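Long-range contact in dihydropteroate synthase 2 (Mycobacterium tuberculosis, PDB 2VP8), which is a dihydropteroate synthase homologue that probably lacks synthase activity and has no likely role in folate metabolism, yet seems able to bind the inhibitor dapsone: residues B[71-85]-B[110-123]. Numbering follows the deposited sequence.
Sequences VHRAVADGADVIDVG and WLRGAYPDQLISVD
A chi1 of 180° puts Val75 CG2 anti to the carbonyl carbon; with Tyr115 CG likewise anti to its own (chi1 -65°), that methyl sits over the middle of the phenol face, 3.8 Å from the ring centroid, in a CH-pi contact, while CG1 lies alongside at CE2. The His72 ring meets that phenol rim to rim, planes 60° apart, and its NE2 lies 3.4 Å from CZ2 at the edge of Trp110, completing an aromatic cluster; one water bridges Tyr115 OH to His72 O. Deeper in, Leu111 divides its methyls: CD1 packs on Val71 CG1, while CD2 rests against both Ile82 CG2 and Val84 CG2. The bent side chain of Gln118 lays CG on Ile82 CG1. The strands run parallel, Ile82 N bonding Leu119 O (3.0 Å) and Ser121 N bonding Ile82 O (2.9 Å), a ladder continued by Val84 and Asp123. On the face opposite Ile82 and Val84, Ser121 OG donates to the anti lone pair of Asp83 OD1 at 2.7 Å. Asp83 OD2 and Asp123 OD2, 4.0 Å apart, both salt-bridge to Arg287. Helix 98-114 thus links strands 81-85 and 119-123 in a beta-alpha-beta crossover, the repeating element of the TIM barrel characteristic of pterin-binding enzymes.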
loop_
_atom_site.group_PDB
_atom_site.type_symbol
_atom_site.label_atom_id
_atom_site.label_comp_id
_atom_site.label_asym_id
_atom_site.label_seq_id
_atom_site.Cartn_x
_atom_site.Cartn_y
_atom_site.Cartn_z
ATOM N N VAL B 71 -24.578 -9.503 1.869
ATOM C CA VAL B 71 -24.961 -8.123 1.594
ATOM C C VAL B 71 -24.952 -7.315 2.885
ATOM O O VAL B 71 -24.299 -6.274 2.954
ATOM C CB VAL B 71 -26.331 -8.021 0.885
ATOM C CG1 VAL B 71 -26.786 -6.562 0.778
ATOM C CG2 VAL B 71 -26.254 -8.652 -0.482
ATOM N N HIS B 72 -25.644 -7.803 3.910
ATOM C CA HIS B 72 -25.737 -7.067 5.163
ATOM C C HIS B 72 -24.362 -6.704 5.704
ATOM O O HIS B 72 -24.175 -5.608 6.230
ATOM C CB HIS B 72 -26.502 -7.852 6.223
ATOM C CG HIS B 72 -27.953 -8.039 5.917
ATOM N ND1 HIS B 72 -28.623 -9.209 6.203
ATOM C CD2 HIS B 72 -28.862 -7.210 5.356
ATOM C CE1 HIS B 72 -29.883 -9.090 5.828
ATOM N NE2 HIS B 72 -30.054 -7.886 5.312
ATOM N N ARG B 73 -23.411 -7.627 5.570
ATOM C CA ARG B 73 -22.062 -7.429 6.075
ATOM C C ARG B 73 -21.333 -6.362 5.255
ATOM O O ARG B 73 -20.726 -5.447 5.815
ATOM C CB ARG B 73 -21.294 -8.752 6.059
ATOM C CG ARG B 73 -20.449 -8.999 7.301
ATOM C CD ARG B 73 -19.550 -10.247 7.184
ATOM N NE ARG B 73 -20.302 -11.487 6.941
ATOM C CZ ARG B 73 -20.320 -12.151 5.778
ATOM N NH1 ARG B 73 -19.622 -11.699 4.729
ATOM N NH2 ARG B 73 -21.036 -13.270 5.658
ATOM N N ALA B 74 -21.415 -6.468 3.932
ATOM C CA ALA B 74 -20.756 -5.511 3.046
ATOM C C ALA B 74 -21.253 -4.083 3.264
ATOM O O ALA B 74 -20.450 -3.136 3.322
ATOM C CB ALA B 74 -20.926 -5.921 1.592
ATOM N N VAL B 75 -22.567 -3.924 3.387
ATOM C CA VAL B 75 -23.142 -2.619 3.685
ATOM C C VAL B 75 -22.620 -2.104 5.023
ATOM O O VAL B 75 -22.176 -0.958 5.122
ATOM C CB VAL B 75 -24.683 -2.667 3.708
ATOM C CG1 VAL B 75 -25.257 -1.304 4.024
ATOM C CG2 VAL B 75 -25.215 -3.155 2.376
ATOM N N ALA B 76 -22.676 -2.966 6.041
ATOM C CA ALA B 76 -22.235 -2.649 7.400
ATOM C C ALA B 76 -20.775 -2.197 7.439
ATOM O O ALA B 76 -20.391 -1.396 8.287
ATOM C CB ALA B 76 -22.426 -3.853 8.294
ATOM N N ASP B 77 -19.970 -2.724 6.523
ATOM C CA ASP B 77 -18.550 -2.446 6.494
ATOM C C ASP B 77 -18.233 -1.349 5.489
ATOM O O ASP B 77 -17.062 -1.046 5.240
ATOM C CB ASP B 77 -17.772 -3.722 6.165
ATOM C CG ASP B 77 -17.750 -4.709 7.317
ATOM O OD1 ASP B 77 -18.329 -4.414 8.383
ATOM O OD2 ASP B 77 -17.156 -5.789 7.160
ATOM N N GLY B 78 -19.281 -0.773 4.900
ATOM C CA GLY B 78 -19.149 0.424 4.073
ATOM C C GLY B 78 -18.963 0.207 2.586
ATOM O O GLY B 78 -18.320 1.025 1.916
ATOM N N ALA B 79 -19.516 -0.886 2.063
ATOM C CA ALA B 79 -19.509 -1.118 0.615
ATOM C C ALA B 79 -20.322 -0.028 -0.073
ATOM O O ALA B 79 -21.427 0.319 0.369
ATOM C CB ALA B 79 -20.070 -2.479 0.279
ATOM N N ASP B 80 -19.771 0.518 -1.148
ATOM C CA ASP B 80 -20.440 1.590 -1.864
ATOM C C ASP B 80 -21.288 1.010 -2.976
ATOM O O ASP B 80 -22.314 1.578 -3.348
ATOM C CB ASP B 80 -19.413 2.562 -2.408
ATOM C CG ASP B 80 -18.647 3.245 -1.311
ATOM O OD1 ASP B 80 -19.260 4.079 -0.594
ATOM O OD2 ASP B 80 -17.446 2.936 -1.153
ATOM N N VAL B 81 -20.837 -0.132 -3.493
ATOM C CA VAL B 81 -21.559 -0.879 -4.499
ATOM C C VAL B 81 -21.645 -2.328 -4.039
ATOM O O VAL B 81 -20.686 -2.861 -3.499
ATOM C CB VAL B 81 -20.847 -0.807 -5.864
ATOM C CG1 VAL B 81 -21.589 -1.622 -6.909
ATOM C CG2 VAL B 81 -20.716 0.642 -6.332
ATOM N N ILE B 82 -22.808 -2.943 -4.224
ATOM C CA ILE B 82 -22.944 -4.378 -4.085
ATOM C C ILE B 82 -23.021 -4.932 -5.495
ATOM O O ILE B 82 -23.929 -4.607 -6.260
ATOM C CB ILE B 82 -24.212 -4.788 -3.275
ATOM C CG1 ILE B 82 -24.261 -4.071 -1.919
ATOM C CG2 ILE B 82 -24.278 -6.307 -3.082
ATOM C CD1 ILE B 82 -23.123 -4.416 -0.990
ATOM N N ASP B 83 -22.048 -5.760 -5.838
ATOM C CA ASP B 83 -21.949 -6.334 -7.167
ATOM C C ASP B 83 -22.500 -7.757 -7.132
ATOM O O ASP B 83 -21.840 -8.671 -6.640
ATOM C CB ASP B 83 -20.491 -6.299 -7.632
ATOM C CG ASP B 83 -20.314 -6.775 -9.042
ATOM O OD1 ASP B 83 -20.893 -6.170 -9.973
ATOM O OD2 ASP B 83 -19.574 -7.759 -9.222
ATOM N N VAL B 84 -23.716 -7.928 -7.651
ATOM C CA VAL B 84 -24.435 -9.196 -7.573
ATOM C C VAL B 84 -24.075 -10.111 -8.741
ATOM O O VAL B 84 -24.194 -9.718 -9.900
ATOM C CB VAL B 84 -25.965 -8.968 -7.532
ATOM C CG1 VAL B 84 -26.698 -10.279 -7.440
ATOM C CG2 VAL B 84 -26.351 -8.090 -6.357
ATOM N N GLY B 85 -23.634 -11.327 -8.424
ATOM C CA GLY B 85 -23.270 -12.327 -9.439
ATOM C C GLY B 85 -23.905 -13.690 -9.205
ATOM O O GLY B 85 -24.752 -13.851 -8.318
ATOM N N TRP B 110 -34.915 -8.092 -3.710
ATOM C CA TRP B 110 -34.771 -8.108 -2.259
ATOM C C TRP B 110 -33.782 -7.046 -1.797
ATOM O O TRP B 110 -34.039 -6.339 -0.816
ATOM C CB TRP B 110 -34.328 -9.479 -1.730
ATOM C CG TRP B 110 -33.980 -9.396 -0.269
ATOM C CD1 TRP B 110 -34.851 -9.457 0.785
ATOM C CD2 TRP B 110 -32.679 -9.177 0.300
ATOM N NE1 TRP B 110 -34.173 -9.314 1.967
ATOM C CE2 TRP B 110 -32.839 -9.139 1.702
ATOM C CE3 TRP B 110 -31.394 -9.021 -0.241
ATOM C CZ2 TRP B 110 -31.761 -8.939 2.578
ATOM C CZ3 TRP B 110 -30.318 -8.832 0.630
ATOM C CH2 TRP B 110 -30.512 -8.792 2.024
ATOM N N LEU B 111 -32.656 -6.947 -2.502
ATOM C CA LEU B 111 -31.575 -6.051 -2.118
ATOM C C LEU B 111 -32.066 -4.614 -2.146
ATOM O O LEU B 111 -31.849 -3.863 -1.195
ATOM C CB LEU B 111 -30.358 -6.277 -3.034
ATOM C CG LEU B 111 -29.022 -5.505 -3.047
ATOM C CD1 LEU B 111 -28.701 -4.713 -1.790
ATOM C CD2 LEU B 111 -27.899 -6.466 -3.355
ATOM N N ARG B 112 -32.756 -4.253 -3.225
ATOM C CA ARG B 112 -33.326 -2.918 -3.390
ATOM C C ARG B 112 -34.346 -2.633 -2.286
ATOM O O ARG B 112 -34.444 -1.500 -1.802
ATOM C CB ARG B 112 -33.981 -2.795 -4.764
ATOM C CG ARG B 112 -34.562 -1.422 -5.093
ATOM C CD ARG B 112 -33.605 -0.594 -5.909
ATOM N NE ARG B 112 -32.578 -0.035 -5.055
ATOM C CZ ARG B 112 -31.360 0.326 -5.447
ATOM N NH1 ARG B 112 -30.967 0.197 -6.710
ATOM N NH2 ARG B 112 -30.522 0.811 -4.541
ATOM N N GLY B 113 -35.091 -3.667 -1.891
ATOM C CA GLY B 113 -36.089 -3.560 -0.833
ATOM C C GLY B 113 -35.457 -3.238 0.504
ATOM O O GLY B 113 -35.947 -2.366 1.228
ATOM N N ALA B 114 -34.361 -3.935 0.815
ATOM C CA ALA B 114 -33.682 -3.827 2.108
ATOM C C ALA B 114 -32.866 -2.547 2.197
ATOM O O ALA B 114 -32.832 -1.880 3.230
ATOM C CB ALA B 114 -32.783 -5.024 2.319
ATOM N N TYR B 115 -32.212 -2.208 1.093
ATOM C CA TYR B 115 -31.343 -1.059 1.041
ATOM C C TYR B 115 -31.711 -0.172 -0.134
ATOM O O TYR B 115 -31.110 -0.280 -1.204
ATOM C CB TYR B 115 -29.907 -1.528 0.919
ATOM C CG TYR B 115 -29.412 -2.289 2.124
ATOM C CD1 TYR B 115 -29.290 -3.675 2.096
ATOM C CD2 TYR B 115 -29.059 -1.618 3.283
ATOM C CE1 TYR B 115 -28.823 -4.371 3.199
ATOM C CE2 TYR B 115 -28.601 -2.297 4.383
ATOM C CZ TYR B 115 -28.479 -3.669 4.340
ATOM O OH TYR B 115 -28.028 -4.319 5.458
ATOM N N PRO B 116 -32.700 0.717 0.062
ATOM C CA PRO B 116 -33.232 1.533 -1.033
ATOM C C PRO B 116 -32.189 2.451 -1.662
ATOM O O PRO B 116 -32.257 2.716 -2.860
ATOM C CB PRO B 116 -34.330 2.366 -0.359
ATOM C CG PRO B 116 -34.644 1.653 0.912
ATOM C CD PRO B 116 -33.366 1.012 1.342
ATOM N N ASP B 117 -31.232 2.921 -0.866
ATOM C CA ASP B 117 -30.246 3.889 -1.336
ATOM C C ASP B 117 -28.906 3.254 -1.706
ATOM O O ASP B 117 -27.899 3.953 -1.890
ATOM C CB ASP B 117 -30.051 4.975 -0.279
ATOM C CG ASP B 117 -31.215 5.931 -0.218
ATOM O OD1 ASP B 117 -31.441 6.644 -1.221
ATOM O OD2 ASP B 117 -31.907 5.971 0.823
ATOM N N GLN B 118 -28.892 1.930 -1.815
ATOM C CA GLN B 118 -27.651 1.213 -2.076
ATOM C C GLN B 118 -27.407 1.158 -3.563
ATOM O O GLN B 118 -28.315 0.875 -4.331
ATOM C CB GLN B 118 -27.701 -0.207 -1.504
ATOM C CG GLN B 118 -26.434 -1.019 -1.732
ATOM C CD GLN B 118 -25.226 -0.394 -1.075
ATOM O OE1 GLN B 118 -25.230 -0.146 0.126
ATOM N NE2 GLN B 118 -24.185 -0.134 -1.859
ATOM N N LEU B 119 -26.183 1.428 -3.978
ATOM C CA LEU B 119 -25.879 1.320 -5.386
ATOM C C LEU B 119 -25.639 -0.149 -5.706
ATOM O O LEU B 119 -24.774 -0.789 -5.113
ATOM C CB LEU B 119 -24.715 2.248 -5.748
ATOM C CG LEU B 119 -23.853 2.152 -7.000
ATOM C CD1 LEU B 119 -24.618 1.854 -8.257
ATOM C CD2 LEU B 119 -23.088 3.442 -7.135
ATOM N N ILE B 120 -26.448 -0.685 -6.611
ATOM C CA ILE B 120 -26.381 -2.092 -6.975
ATOM C C ILE B 120 -25.818 -2.240 -8.377
ATOM O O ILE B 120 -26.253 -1.555 -9.306
ATOM C CB ILE B 120 -27.781 -2.766 -6.927
ATOM C CG1 ILE B 120 -28.376 -2.698 -5.519
ATOM C CG2 ILE B 120 -27.701 -4.223 -7.393
ATOM C CD1 ILE B 120 -29.880 -2.891 -5.480
ATOM N N SER B 121 -24.846 -3.134 -8.531
ATOM C CA SER B 121 -24.369 -3.493 -9.864
ATOM C C SER B 121 -24.570 -4.974 -10.141
ATOM O O SER B 121 -24.586 -5.802 -9.218
ATOM C CB SER B 121 -22.905 -3.103 -10.062
ATOM O OG SER B 121 -22.048 -3.872 -9.250
ATOM N N VAL B 122 -24.742 -5.303 -11.411
ATOM C CA VAL B 122 -24.929 -6.687 -11.807
ATOM C C VAL B 122 -23.705 -7.186 -12.577
ATOM O O VAL B 122 -23.270 -6.564 -13.549
ATOM C CB VAL B 122 -26.274 -6.896 -12.584
ATOM C CG1 VAL B 122 -26.401 -5.936 -13.758
ATOM C CG2 VAL B 122 -26.440 -8.345 -13.032
ATOM N N ASP B 123 -23.141 -8.295 -12.097
ATOM C CA ASP B 123 -22.037 -8.981 -12.770
ATOM C C ASP B 123 -22.542 -9.922 -13.882
ATOM O O ASP B 123 -22.750 -11.120 -13.659
ATOM C CB ASP B 123 -21.178 -9.747 -11.750
ATOM C CG ASP B 123 -19.940 -10.394 -12.379
ATOM O OD1 ASP B 123 -19.773 -10.326 -13.614
ATOM O OD2 ASP B 123 -19.126 -10.975 -11.633
HETATM O O HOH W 1 -26.089 -4.167 7.202
HETATM O O HOH W 2 -24.492 2.954 -2.607
#